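Local coordinates for nisin biosynthesis protein nisC (Lactococcus lactis subsp. lactis, PDB 2G0D), which probably catalyses the zinc-dependent cyclisation that forms the thioether (lanthionine) rings of the lantibiotic nisin, at residues L229-E240 against I284-L295. Numbering follows the deposited sequence.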
loop_
_atom_site.group_PDB
_atom_site.type_symbol
_atom_site.label_atom_id
_atom_site.label_comp_id
_atom_site.label_asym_id
_atom_site.label_seq_id
_atom_site.Cartn_x
_atom_site.Cartn_y
_atom_site.Cartn_z
ATOM N N LEU A 229 -2.673 16.815 -11.960
ATOM C CA LEU A 229 -1.244 17.171 -12.039
ATOM C C LEU A 229 -0.914 18.315 -11.089
ATOM O O LEU A 229 0.152 18.320 -10.464
ATOM C CB LEU A 229 -0.812 17.495 -13.478
ATOM C CG LEU A 229 -0.704 16.310 -14.460
ATOM C CD1 LEU A 229 -0.484 16.777 -15.904
ATOM C CD2 LEU A 229 0.376 15.308 -14.085
ATOM N N SER A 230 -1.836 19.271 -10.957
ATOM C CA SER A 230 -1.678 20.323 -9.963
ATOM C C SER A 230 -1.794 19.793 -8.536
ATOM O O SER A 230 -1.160 20.324 -7.626
ATOM C CB SER A 230 -2.660 21.485 -10.198
ATOM O OG SER A 230 -2.485 22.036 -11.501
ATOM N N ALA A 231 -2.604 18.759 -8.328
ATOM C CA ALA A 231 -2.705 18.131 -6.992
ATOM C C ALA A 231 -1.398 17.435 -6.614
ATOM O O ALA A 231 -0.923 17.539 -5.479
ATOM C CB ALA A 231 -3.858 17.154 -6.948
ATOM N N LEU A 232 -0.822 16.735 -7.575
ATOM C CA LEU A 232 0.457 16.051 -7.402
ATOM C C LEU A 232 1.593 17.036 -7.085
ATOM O O LEU A 232 2.351 16.827 -6.140
ATOM C CB LEU A 232 0.787 15.270 -8.679
ATOM C CG LEU A 232 2.117 14.522 -8.762
ATOM C CD1 LEU A 232 2.273 13.564 -7.569
ATOM C CD2 LEU A 232 2.248 13.787 -10.104
ATOM N N GLN A 233 1.696 18.095 -7.895
ATOM C CA GLN A 233 2.672 19.164 -7.684
ATOM C C GLN A 233 2.574 19.795 -6.290
ATOM O O GLN A 233 3.585 19.942 -5.602
ATOM C CB GLN A 233 2.505 20.237 -8.756
ATOM C CG GLN A 233 3.782 20.954 -9.082
ATOM C CD GLN A 233 4.632 20.212 -10.113
ATOM O OE1 GLN A 233 5.805 19.909 -9.859
ATOM N NE2 GLN A 233 4.050 19.938 -11.285
ATOM N N LYS A 234 1.355 20.158 -5.887
ATOM C CA LYS A 234 1.086 20.738 -4.567
ATOM C C LYS A 234 1.522 19.806 -3.431
ATOM O O LYS A 234 2.141 20.250 -2.461
ATOM C CB LYS A 234 -0.396 21.076 -4.417
ATOM C CG LYS A 234 -0.769 21.541 -3.015
ATOM C CD LYS A 234 -2.000 22.438 -3.001
ATOM C CE LYS A 234 -2.277 22.868 -1.568
ATOM N NZ LYS A 234 -3.630 23.467 -1.386
ATOM N N ILE A 235 1.193 18.522 -3.564
ATOM C CA ILE A 235 1.580 17.516 -2.582
ATOM C C ILE A 235 3.105 17.485 -2.435
ATOM O O ILE A 235 3.607 17.538 -1.327
ATOM C CB ILE A 235 0.982 16.119 -2.922
ATOM C CG1 ILE A 235 -0.536 16.128 -2.675
ATOM C CG2 ILE A 235 1.679 14.991 -2.115
ATOM C CD1 ILE A 235 -1.256 14.875 -3.155
ATOM N N ILE A 236 3.830 17.454 -3.548
ATOM C CA ILE A 236 5.278 17.395 -3.473
ATOM C C ILE A 236 5.834 18.686 -2.877
ATOM O O ILE A 236 6.708 18.649 -2.016
ATOM C CB ILE A 236 5.931 17.056 -4.830
ATOM C CG1 ILE A 236 5.542 15.642 -5.270
ATOM C CG2 ILE A 236 7.465 17.126 -4.722
ATOM C CD1 ILE A 236 5.678 15.414 -6.759
ATOM N N PHE A 237 5.296 19.825 -3.318
ATOM C CA PHE A 237 5.655 21.145 -2.765
ATOM C C PHE A 237 5.477 21.181 -1.233
ATOM O O PHE A 237 6.300 21.783 -0.522
ATOM C CB PHE A 237 4.819 22.243 -3.452
ATOM C CG PHE A 237 5.096 23.649 -2.956
ATOM C CD1 PHE A 237 5.902 24.512 -3.689
ATOM C CD2 PHE A 237 4.498 24.130 -1.791
ATOM C CE1 PHE A 237 6.134 25.843 -3.256
ATOM C CE2 PHE A 237 4.730 25.451 -1.342
ATOM C CZ PHE A 237 5.546 26.301 -2.084
ATOM N N ILE A 238 4.426 20.521 -0.730
ATOM C CA ILE A 238 4.182 20.451 0.719
ATOM C C ILE A 238 5.226 19.567 1.415
ATOM O O ILE A 238 5.668 19.884 2.515
ATOM C CB ILE A 238 2.732 19.998 1.076
ATOM C CG1 ILE A 238 1.710 21.054 0.631
ATOM C CG2 ILE A 238 2.601 19.738 2.580
ATOM C CD1 ILE A 238 0.274 20.572 0.650
ATOM N N TYR A 239 5.622 18.466 0.777
ATOM C CA TYR A 239 6.736 17.673 1.304
ATOM C C TYR A 239 8.032 18.475 1.339
ATOM O O TYR A 239 8.739 18.465 2.354
ATOM C CB TYR A 239 6.872 16.316 0.589
ATOM C CG TYR A 239 5.922 15.323 1.202
ATOM C CD1 TYR A 239 6.295 14.556 2.318
ATOM C CD2 TYR A 239 4.617 15.209 0.723
ATOM C CE1 TYR A 239 5.387 13.680 2.928
ATOM C CE2 TYR A 239 3.710 14.333 1.306
ATOM C CZ TYR A 239 4.099 13.576 2.401
ATOM O OH TYR A 239 3.182 12.730 2.947
ATOM N N GLU A 240 8.316 19.199 0.258
ATOM C CA GLU A 240 9.527 20.002 0.172
ATOM C C GLU A 240 9.542 21.085 1.244
ATOM O O GLU A 240 10.601 21.382 1.814
ATOM C CB GLU A 240 9.682 20.647 -1.229
ATOM C CG GLU A 240 10.158 19.692 -2.343
ATOM C CD GLU A 240 11.572 19.156 -2.098
ATOM O OE1 GLU A 240 12.549 19.746 -2.614
ATOM O OE2 GLU A 240 11.706 18.140 -1.373
ATOM N N ILE A 284 7.548 7.802 1.914
ATOM C CA ILE A 284 7.636 9.142 1.321
ATOM C C ILE A 284 8.555 9.141 0.086
ATOM O O ILE A 284 8.279 9.851 -0.877
ATOM C CB ILE A 284 8.057 10.200 2.390
ATOM C CG1 ILE A 284 6.908 10.439 3.387
ATOM C CG2 ILE A 284 8.545 11.513 1.741
ATOM C CD1 ILE A 284 7.365 10.979 4.731
ATOM N N SER A 285 9.616 8.325 0.086
ATOM C CA SER A 285 10.526 8.269 -1.076
ATOM C C SER A 285 9.805 7.825 -2.345
ATOM O O SER A 285 10.215 8.185 -3.441
ATOM C CB SER A 285 11.734 7.360 -0.823
ATOM O OG SER A 285 11.402 5.963 -0.826
ATOM N N LEU A 286 8.744 7.029 -2.196
ATOM C CA LEU A 286 7.922 6.600 -3.347
ATOM C C LEU A 286 7.224 7.795 -4.023
ATOM O O LEU A 286 7.186 7.897 -5.247
ATOM C CB LEU A 286 6.904 5.513 -2.926
ATOM C CG LEU A 286 7.498 4.150 -2.500
ATOM C CD1 LEU A 286 6.431 3.188 -1.912
ATOM C CD2 LEU A 286 8.176 3.530 -3.671
ATOM N N LEU A 287 6.687 8.708 -3.226
ATOM C CA LEU A 287 6.124 9.951 -3.776
ATOM C C LEU A 287 7.131 10.672 -4.686
ATOM O O LEU A 287 6.783 11.086 -5.779
ATOM C CB LEU A 287 5.669 10.902 -2.647
ATOM C CG LEU A 287 5.222 12.303 -3.108
ATOM C CD1 LEU A 287 3.922 12.250 -3.950
ATOM C CD2 LEU A 287 5.038 13.231 -1.913
ATOM N N TYR A 288 8.375 10.804 -4.242
ATOM C CA TYR A 288 9.346 11.592 -4.976
ATOM C C TYR A 288 9.770 10.823 -6.240
ATOM O O TYR A 288 9.999 11.408 -7.309
ATOM C CB TYR A 288 10.554 11.901 -4.088
ATOM C CG TYR A 288 10.370 13.078 -3.129
ATOM C CD1 TYR A 288 10.862 14.349 -3.464
ATOM C CD2 TYR A 288 9.713 12.929 -1.896
ATOM C CE1 TYR A 288 10.704 15.452 -2.609
ATOM C CE2 TYR A 288 9.559 14.034 -1.020
ATOM C CZ TYR A 288 10.072 15.288 -1.390
ATOM O OH TYR A 288 9.944 16.391 -0.564
ATOM N N LEU A 289 9.851 9.508 -6.101
ATOM C CA LEU A 289 10.252 8.643 -7.178
ATOM C C LEU A 289 9.191 8.753 -8.277
ATOM O O LEU A 289 9.501 9.126 -9.413
ATOM C CB LEU A 289 10.366 7.191 -6.650
ATOM C CG LEU A 289 10.658 6.140 -7.715
ATOM C CD1 LEU A 289 11.994 6.524 -8.406
ATOM C CD2 LEU A 289 10.700 4.736 -7.154
ATOM N N TYR A 290 7.942 8.427 -7.913
ATOM C CA TYR A 290 6.824 8.424 -8.833
ATOM C C TYR A 290 6.511 9.812 -9.388
ATOM O O TYR A 290 6.268 9.954 -10.588
ATOM C CB TYR A 290 5.589 7.813 -8.177
ATOM C CG TYR A 290 5.723 6.327 -7.792
ATOM C CD1 TYR A 290 6.533 5.445 -8.533
ATOM C CD2 TYR A 290 5.007 5.815 -6.725
ATOM C CE1 TYR A 290 6.632 4.085 -8.189
ATOM C CE2 TYR A 290 5.103 4.469 -6.366
ATOM C CZ TYR A 290 5.905 3.614 -7.101
ATOM O OH TYR A 290 5.995 2.296 -6.714
ATOM N N GLY A 291 6.499 10.824 -8.521
ATOM C CA GLY A 291 6.351 12.237 -8.957
ATOM C C GLY A 291 7.430 12.636 -9.947
ATOM O O GLY A 291 7.138 13.200 -11.019
ATOM N N GLY A 292 8.676 12.313 -9.609
ATOM C CA GLY A 292 9.827 12.600 -10.460
ATOM C C GLY A 292 9.772 11.941 -11.824
ATOM O O GLY A 292 10.112 12.572 -12.841
ATOM N N LEU A 293 9.372 10.672 -11.858
ATOM C CA LEU A 293 9.212 9.967 -13.132
ATOM C C LEU A 293 7.984 10.484 -13.885
ATOM O O LEU A 293 8.075 10.703 -15.093
ATOM C CB LEU A 293 9.170 8.442 -12.972
ATOM C CG LEU A 293 10.414 7.788 -12.328
ATOM C CD1 LEU A 293 10.113 6.317 -11.911
ATOM C CD2 LEU A 293 11.665 7.877 -13.205
ATOM N N ALA A 294 6.865 10.706 -13.181
ATOM C CA ALA A 294 5.625 11.208 -13.824
ATOM C C ALA A 294 5.733 12.635 -14.373
ATOM O O ALA A 294 5.145 12.933 -15.419
ATOM C CB ALA A 294 4.437 11.123 -12.872
ATOM N N LEU A 295 6.434 13.505 -13.637
ATOM C CA LEU A 295 6.628 14.932 -13.982
ATOM C C LEU A 295 7.940 15.186 -14.762
ATOM O O LEU A 295 8.243 16.325 -15.137
ATOM C CB LEU A 295 6.580 15.801 -12.693
ATOM C CG LEU A 295 5.258 15.762 -11.892
ATOM C CD1 LEU A 295 5.355 16.429 -10.528
ATOM C CD2 LEU A 295 4.098 16.417 -12.687
#
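Leu287 is a knob in a hole made by Leu232, Ile235, Ile236 and Tyr239. Its CB points toward helix 226-242, and chi1 of 173° carries CG out to Ile236 CG1. Both methyls of Leu287 touch Ile235 CG2. Leu287 CD1 goes on to Ile236 CG1, at 4.0 Å. Leu287 CD2 turns to the Tyr239 ring and comes within 3.3 Å of its CD2, a tight contact. Farther round that ring, Tyr239 CE1 lies 3.6 Å from Ile284 CG1. The Tyr239 hydroxyl bonds outside the pair, to Met202 O.

At Gly291 the Ile236 side chain packs on bare backbone: Ile236 CD1 lies 3.9 Å from Gly291 CA. The same methyl meets Leu295 tip to tip. Leu295 also reaches Leu232 and lies against the amide of Gln233.

One hydrogen bond crosses between the two segments. Tyr288 OH donates to Glu240 OE2 at 2.6 Å; the carboxylate oxygen accepts through its anti lone pair, and the carboxylate sits at the ring edge. Lys303 forms a salt bridge to the same oxygen, and Tyr299 bonds OE1, so both carboxylate oxygens are held.

The segments' N-to-C directions make an angle of 135°. A single knob-into-hole contact, with apolar neighbours, joins helices 226-242 and 281-294 of this LanC-type cyclase's alpha toroid.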